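Side-chain contacts in transcriptional regulator (Pyrococcus horikoshii, PDB 1UDD), which is an all-helical protein of the TENA/THI-4/PQQC family, whose copies assemble into a tetramer: residues R11-E14 with Q15-K19; I196-T199 with G200-E204. All coordinates share one frame; numbering follows the deposited sequence.

Contact 1: residues R11-E14 with Q15-K19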
ATOM      1  N   ARG A  11      14.548  16.727  21.661  1.00 24.44           N
ATOM      2  CA  ARG A  11      15.896  16.647  22.232  1.00 28.63           C
ATOM      3  C   ARG A  11      16.916  16.193  21.173  1.00 29.05           C
ATOM      4  O   ARG A  11      17.904  16.878  20.912  1.00 29.33           O
ATOM      5  CB  ARG A  11      15.916  15.656  23.397  1.00 26.69           C
ATOM      6  CG  ARG A  11      17.262  15.567  24.129  1.00 34.43           C
ATOM      7  CD  ARG A  11      17.757  14.135  24.161  1.00 32.66           C
ATOM      8  NE  ARG A  11      17.100  13.306  25.160  1.00 33.86           N
ATOM      9  CZ  ARG A  11      16.792  12.021  24.982  1.00 36.45           C
ATOM     10  NH1 ARG A  11      17.068  11.416  23.841  1.00 35.99           N
ATOM     11  NH2 ARG A  11      16.221  11.331  25.958  1.00 40.61           N
ATOM     12  N   ASP A  12      16.650  15.053  20.551  1.00 27.90           N
ATOM     13  CA  ASP A  12      17.562  14.483  19.554  1.00 27.70           C
ATOM     14  C   ASP A  12      17.721  15.208  18.230  1.00 27.74           C
ATOM     15  O   ASP A  12      18.549  14.810  17.418  1.00 29.33           O
ATOM     16  CB  ASP A  12      17.166  13.037  19.255  1.00 24.98           C
ATOM     17  CG  ASP A  12      17.199  12.170  20.484  1.00 23.99           C
ATOM     18  OD1 ASP A  12      17.914  12.521  21.434  1.00 30.84           O
ATOM     19  OD2 ASP A  12      16.525  11.129  20.506  1.00 29.78           O
ATOM     20  N   SER A  13      16.942  16.258  17.988  1.00 28.48           N
ATOM     21  CA  SER A  13      17.066  16.975  16.720  1.00 26.61           C
ATOM     22  C   SER A  13      17.342  18.452  16.915  1.00 27.46           C
ATOM     23  O   SER A  13      17.178  19.241  15.977  1.00 25.67           O
ATOM     24  CB  SER A  13      15.787  16.816  15.888  1.00 24.86           C
ATOM     25  OG  SER A  13      14.655  17.265  16.614  1.00 20.11           O
ATOM     26  N   GLU A  14      17.772  18.820  18.121  1.00 28.26           N
ATOM     27  CA  GLU A  14      18.044  20.219  18.478  1.00 27.73           C
ATOM     28  C   GLU A  14      18.948  20.984  17.522  1.00 29.58           C
ATOM     29  O   GLU A  14      18.686  22.148  17.181  1.00 25.69           O
ATOM     30  CB  GLU A  14      18.659  20.297  19.895  1.00 26.91           C
ATOM     31  CG  GLU A  14      17.667  19.983  21.038  1.00 29.49           C
ATOM     32  CD  GLU A  14      18.338  19.871  22.397  1.00 28.35           C
ATOM     33  OE1 GLU A  14      19.558  19.618  22.432  1.00 29.87           O
ATOM     34  OE2 GLU A  14      17.654  20.006  23.435  1.00 27.96           O
ATOM     35  N   GLN A  15      20.025  20.346  17.091  1.00 27.79           N
ATOM     36  CA  GLN A  15      20.939  21.052  16.223  1.00 29.48           C
ATOM     37  C   GLN A  15      20.363  21.386  14.849  1.00 28.93           C
ATOM     38  O   GLN A  15      20.601  22.475  14.321  1.00 28.55           O
ATOM     39  CB  GLN A  15      22.248  20.282  16.103  1.00 30.54           C
ATOM     40  CG  GLN A  15      23.408  21.179  15.737  1.00 42.39           C
ATOM     41  CD  GLN A  15      23.285  22.573  16.351  1.00 45.94           C
ATOM     42  OE1 GLN A  15      23.381  22.751  17.578  1.00 45.80           O
ATOM     43  NE2 GLN A  15      23.056  23.572  15.492  1.00 45.78           N
ATOM     44  N   ILE A  16      19.589  20.486  14.260  1.00 25.25           N
ATOM     45  CA  ILE A  16      19.070  20.836  12.957  1.00 27.25           C
ATOM     46  C   ILE A  16      17.888  21.812  13.075  1.00 27.17           C
ATOM     47  O   ILE A  16      17.691  22.634  12.194  1.00 28.92           O
ATOM     48  CB  ILE A  16      18.713  19.582  12.126  1.00 30.30           C
ATOM     49  CG1 ILE A  16      17.222  19.383  12.082  1.00 26.55           C
ATOM     50  CG2 ILE A  16      19.457  18.366  12.614  1.00 29.25           C
ATOM     51  CD1 ILE A  16      16.724  19.710  10.694  1.00 27.76           C
ATOM     52  N   TRP A  17      17.117  21.743  14.169  1.00 26.23           N
ATOM     53  CA  TRP A  17      16.009  22.680  14.335  1.00 24.29           C
ATOM     54  C   TRP A  17      16.567  24.094  14.512  1.00 24.88           C
ATOM     55  O   TRP A  17      15.982  25.065  14.039  1.00 23.81           O
ATOM     56  CB  TRP A  17      15.116  22.271  15.508  1.00 22.72           C
ATOM     57  CG  TRP A  17      14.100  21.195  15.107  1.00 23.63           C
ATOM     58  CD1 TRP A  17      14.329  20.106  14.324  1.00 21.41           C
ATOM     59  CD2 TRP A  17      12.703  21.164  15.437  1.00 25.51           C
ATOM     60  NE1 TRP A  17      13.161  19.398  14.130  1.00 27.44           N
ATOM     61  CE2 TRP A  17      12.146  20.029  14.803  1.00 26.82           C
ATOM     62  CE3 TRP A  17      11.866  21.991  16.206  1.00 22.58           C
ATOM     63  CZ2 TRP A  17      10.791  19.698  14.911  1.00 22.55           C
ATOM     64  CZ3 TRP A  17      10.519  21.662  16.311  1.00 24.65           C
ATOM     65  CH2 TRP A  17       9.996  20.522  15.666  1.00 22.69           C
ATOM     66  N   LYS A  18      17.721  24.202  15.168  1.00 26.55           N
ATOM     67  CA  LYS A  18      18.362  25.493  15.345  1.00 27.55           C
ATOM     68  C   LYS A  18      18.695  26.071  13.961  1.00 27.94           C
ATOM     69  O   LYS A  18      18.455  27.256  13.692  1.00 25.93           O
ATOM     70  CB  LYS A  18      19.633  25.329  16.176  1.00 31.84           C
ATOM     71  CG  LYS A  18      20.412  26.606  16.384  1.00 37.14           C
ATOM     72  CD  LYS A  18      21.613  26.364  17.281  1.00 39.44           C
ATOM     73  CE  LYS A  18      22.483  27.611  17.369  1.00 44.52           C
ATOM     74  NZ  LYS A  18      23.700  27.339  18.177  1.00 45.33           N
ATOM     75  N   LYS A  19      19.239  25.237  13.072  1.00 29.60           N
ATOM     76  CA  LYS A  19      19.569  25.697  11.718  1.00 30.07           C
ATOM     77  C   LYS A  19      18.278  26.095  10.991  1.00 30.88           C
ATOM     78  O   LYS A  19      18.278  26.974  10.133  1.00 30.62           O
ATOM     79  CB  LYS A  19      20.277  24.600  10.923  1.00 33.60           C
ATOM     80  CG  LYS A  19      21.545  24.035  11.559  1.00 37.94           C
ATOM     81  CD  LYS A  19      22.107  22.941  10.648  1.00 43.14           C
ATOM     82  CE  LYS A  19      23.253  22.187  11.291  1.00 44.79           C
ATOM     83  NZ  LYS A  19      24.335  23.117  11.685  1.00 48.09           N
TER

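Contact 2: residues I196-T199 with G200-E204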
ATOM      1  N   ILE A 196      13.169   8.493  11.821  1.00 23.98           N
ATOM      2  CA  ILE A 196      12.112   9.062  10.988  1.00 23.10           C
ATOM      3  C   ILE A 196      11.984  10.562  11.240  1.00 22.12           C
ATOM      4  O   ILE A 196      11.920  11.357  10.294  1.00 22.72           O
ATOM      5  CB  ILE A 196      10.744   8.428  11.275  1.00 22.74           C
ATOM      6  CG1 ILE A 196      10.710   6.984  10.769  1.00 24.75           C
ATOM      7  CG2 ILE A 196       9.657   9.222  10.558  1.00 24.49           C
ATOM      8  CD1 ILE A 196       9.546   6.172  11.318  1.00 24.02           C
ATOM      9  N   PHE A 197      11.949  10.939  12.517  1.00 21.94           N
ATOM     10  CA  PHE A 197      11.811  12.339  12.901  1.00 24.64           C
ATOM     11  C   PHE A 197      13.025  13.155  12.444  1.00 25.21           C
ATOM     12  O   PHE A 197      12.883  14.293  12.007  1.00 25.53           O
ATOM     13  CB  PHE A 197      11.677  12.468  14.424  1.00 23.63           C
ATOM     14  CG  PHE A 197      11.181  13.824  14.885  1.00 25.42           C
ATOM     15  CD1 PHE A 197       9.813  14.081  14.989  1.00 26.05           C
ATOM     16  CD2 PHE A 197      12.083  14.840  15.215  1.00 25.66           C
ATOM     17  CE1 PHE A 197       9.341  15.344  15.421  1.00 25.69           C
ATOM     18  CE2 PHE A 197      11.636  16.092  15.644  1.00 27.64           C
ATOM     19  CZ  PHE A 197      10.254  16.345  15.749  1.00 27.27           C
ATOM     20  N   ILE A 198      14.222  12.587  12.565  1.00 22.99           N
ATOM     21  CA  ILE A 198      15.411  13.317  12.147  1.00 26.12           C
ATOM     22  C   ILE A 198      15.439  13.494  10.628  1.00 26.44           C
ATOM     23  O   ILE A 198      15.871  14.531  10.108  1.00 25.61           O
ATOM     24  CB  ILE A 198      16.701  12.612  12.625  1.00 28.79           C
ATOM     25  CG1 ILE A 198      16.914  12.910  14.112  1.00 29.02           C
ATOM     26  CG2 ILE A 198      17.907  13.110  11.819  1.00 24.41           C
ATOM     27  CD1 ILE A 198      18.120  12.193  14.736  1.00 32.35           C
ATOM     28  N   THR A 199      14.971  12.481   9.913  1.00 25.50           N
ATOM     29  CA  THR A 199      14.913  12.560   8.448  1.00 25.93           C
ATOM     30  C   THR A 199      13.953  13.679   8.057  1.00 24.31           C
ATOM     31  O   THR A 199      14.258  14.506   7.195  1.00 25.70           O
ATOM     32  CB  THR A 199      14.393  11.236   7.836  1.00 24.88           C
ATOM     33  OG1 THR A 199      15.330  10.188   8.113  1.00 20.99           O
ATOM     34  CG2 THR A 199      14.187  11.370   6.323  1.00 22.77           C
ATOM     35  N   GLY A 200      12.795  13.699   8.708  1.00 24.13           N
ATOM     36  CA  GLY A 200      11.799  14.707   8.398  1.00 23.40           C
ATOM     37  C   GLY A 200      12.311  16.101   8.676  1.00 23.99           C
ATOM     38  O   GLY A 200      11.996  17.046   7.945  1.00 25.44           O
ATOM     39  N   SER A 201      13.101  16.227   9.741  1.00 24.72           N
ATOM     40  CA  SER A 201      13.668  17.514  10.139  1.00 23.56           C
ATOM     41  C   SER A 201      14.685  17.978   9.104  1.00 24.61           C
ATOM     42  O   SER A 201      14.751  19.170   8.778  1.00 24.23           O
ATOM     43  CB  SER A 201      14.332  17.400  11.522  1.00 25.19           C
ATOM     44  OG  SER A 201      13.384  17.003  12.499  1.00 23.38           O
ATOM     45  N   LYS A 202      15.487  17.045   8.593  1.00 26.10           N
ATOM     46  CA  LYS A 202      16.470  17.397   7.563  1.00 26.95           C
ATOM     47  C   LYS A 202      15.748  17.874   6.307  1.00 26.62           C
ATOM     48  O   LYS A 202      16.150  18.860   5.685  1.00 24.12           O
ATOM     49  CB  LYS A 202      17.363  16.206   7.221  1.00 27.27           C
ATOM     50  CG  LYS A 202      18.339  15.842   8.326  1.00 28.39           C
ATOM     51  CD  LYS A 202      19.335  14.842   7.801  1.00 31.93           C
ATOM     52  CE  LYS A 202      20.355  14.466   8.852  1.00 35.78           C
ATOM     53  NZ  LYS A 202      21.372  13.540   8.266  1.00 36.47           N
ATOM     54  N   PHE A 203      14.675  17.182   5.936  1.00 27.97           N
ATOM     55  CA  PHE A 203      13.909  17.597   4.758  1.00 27.49           C
ATOM     56  C   PHE A 203      13.364  19.006   4.946  1.00 27.14           C
ATOM     57  O   PHE A 203      13.356  19.796   4.013  1.00 28.81           O
ATOM     58  CB  PHE A 203      12.750  16.645   4.492  1.00 22.91           C
ATOM     59  CG  PHE A 203      13.137  15.418   3.707  1.00 28.53           C
ATOM     60  CD1 PHE A 203      13.747  15.535   2.458  1.00 27.68           C
ATOM     61  CD2 PHE A 203      12.859  14.144   4.197  1.00 26.06           C
ATOM     62  CE1 PHE A 203      14.071  14.398   1.710  1.00 32.66           C
ATOM     63  CE2 PHE A 203      13.175  13.000   3.456  1.00 31.02           C
ATOM     64  CZ  PHE A 203      13.784  13.125   2.209  1.00 28.30           C
ATOM     65  N   GLU A 204      12.894  19.317   6.152  1.00 28.60           N
ATOM     66  CA  GLU A 204      12.367  20.647   6.422  1.00 29.34           C
ATOM     67  C   GLU A 204      13.439  21.706   6.159  1.00 28.20           C
ATOM     68  O   GLU A 204      13.172  22.729   5.532  1.00 29.46           O
ATOM     69  CB  GLU A 204      11.889  20.759   7.880  1.00 28.78           C
ATOM     70  CG  GLU A 204      10.488  20.207   8.149  1.00 23.50           C
ATOM     71  CD  GLU A 204       9.406  20.873   7.300  1.00 27.48           C
ATOM     72  OE1 GLU A 204       9.550  22.073   6.977  1.00 25.03           O
ATOM     73  OE2 GLU A 204       8.399  20.205   6.969  1.00 22.55           O
TER

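Contact 1: residues R11-E14 with Q15-K19
Ser13 and Trp17 meet at the start of helix 14-21, where the serine hydroxyl stands over one face of the indole ring. The distance from Ser13 OG to Trp17 NE1 is 3.6 Å, and Ser13 CB lies 3.9 Å from Trp17 CD1, so the hydroxyl lies over the NE1 side of the indole while CB approaches CD1. The indole is brought there by a chi1 of -83°, which sets CG of Trp17 anti to its own carbonyl carbon. The backbone of the same turn is bonded: Trp17 N donates to Ser13 O at 3.1 Å with an N-H...O angle of 160°, Ile16 N adds a weak bond to the same oxygen, and Lys18 N donates to Glu14 O at 3.0 Å. Ser13 holds the N-cap position without a capping bond from its side chain. A type I turn from Arg11 to Glu14 leads into the helix, and at its start Arg11 NH1 bonds Asp12 OD1 at 2.8 Å as a salt bridge in the guanidinium plane. Trp138 of helix 126-146 packs edge-to-face with Trp17. The hydroxyl over the ring and the indole N-H each have a partner elsewhere, Leu9 O and Ser201 OG: the serine-indole contact is one of packing, and polar bonding ties its two sides to different helices.

Contact 2: residues I196-T199 with G200-E204
Thr199 lays its methyl group against the ring of Phe203 one helical turn further on, with Thr199 CG2 3.4 Å from Phe203 CE2. The two side chains lie side by side and point the same way. At Thr199 a chi1 of -65° puts CG2 anti to the backbone N and directs it along the helix to the ring, leaving OG1 to bond Arg195 O in the preceding turn. The backbone between them is regular, Phe203 N donating to Thr199 O at 3.0 Å with an N-H...O angle of 163°.

The hydroxyl of Ser201 bends back to the preceding turn. Its OG donates to Phe197 O at 2.8 Å, and its backbone N donates to that oxygen at 3.0 Å; the two donors arrive from opposite faces of the carbonyl plane, so the carbonyl oxygen of Phe197, a buried residue, is held by two donors. The hydroxyl also lies 3.7 Å from Phe197 CD2, approaching the ring obliquely. On another side of the helix Ile198 and Lys202 cross at an angle, the branch methyl Ile198 CG2 reaching Lys202 CE at 4.1 Å, where the extended lysine chain offers its aliphatic part.

Around this piece of helix 190-213, helix 126-146 meets Phe197 through Leu134 and Pro135, and helix 108-123 packs Phe116 on Thr199 and Phe203. Helix 14-21 reaches Ser201 through Ile16. Leu108 of the second subunit touches Thr199 and Lys202, and Ala112 of that subunit touches Phe203, placing this part of the helix at a subunit interface.

In the fold
Contact 1 lies farther out, its centre about 16 Å from the chain centre against about 11 Å for contact 2, and several of its touching residues are exposed, whereas none in contact 2 is. One spans the turn between helices 5-11 and 14-21 and the start of the latter, the other the middle of helix 190-213; their centres are about 10 Å apart. They touch directly: Ser13 OG lies 3.4 Å from Phe197 CE2, and Trp17 CZ2 comes within 3.5 Å of Phe197 CZ. Contact 1 joins a buried serine-indole pair to exposed residues; contact 2 mixes aliphatic and aromatic packing with hydroxyl bonds to backbone carbonyls, and it alone meets a second subunit.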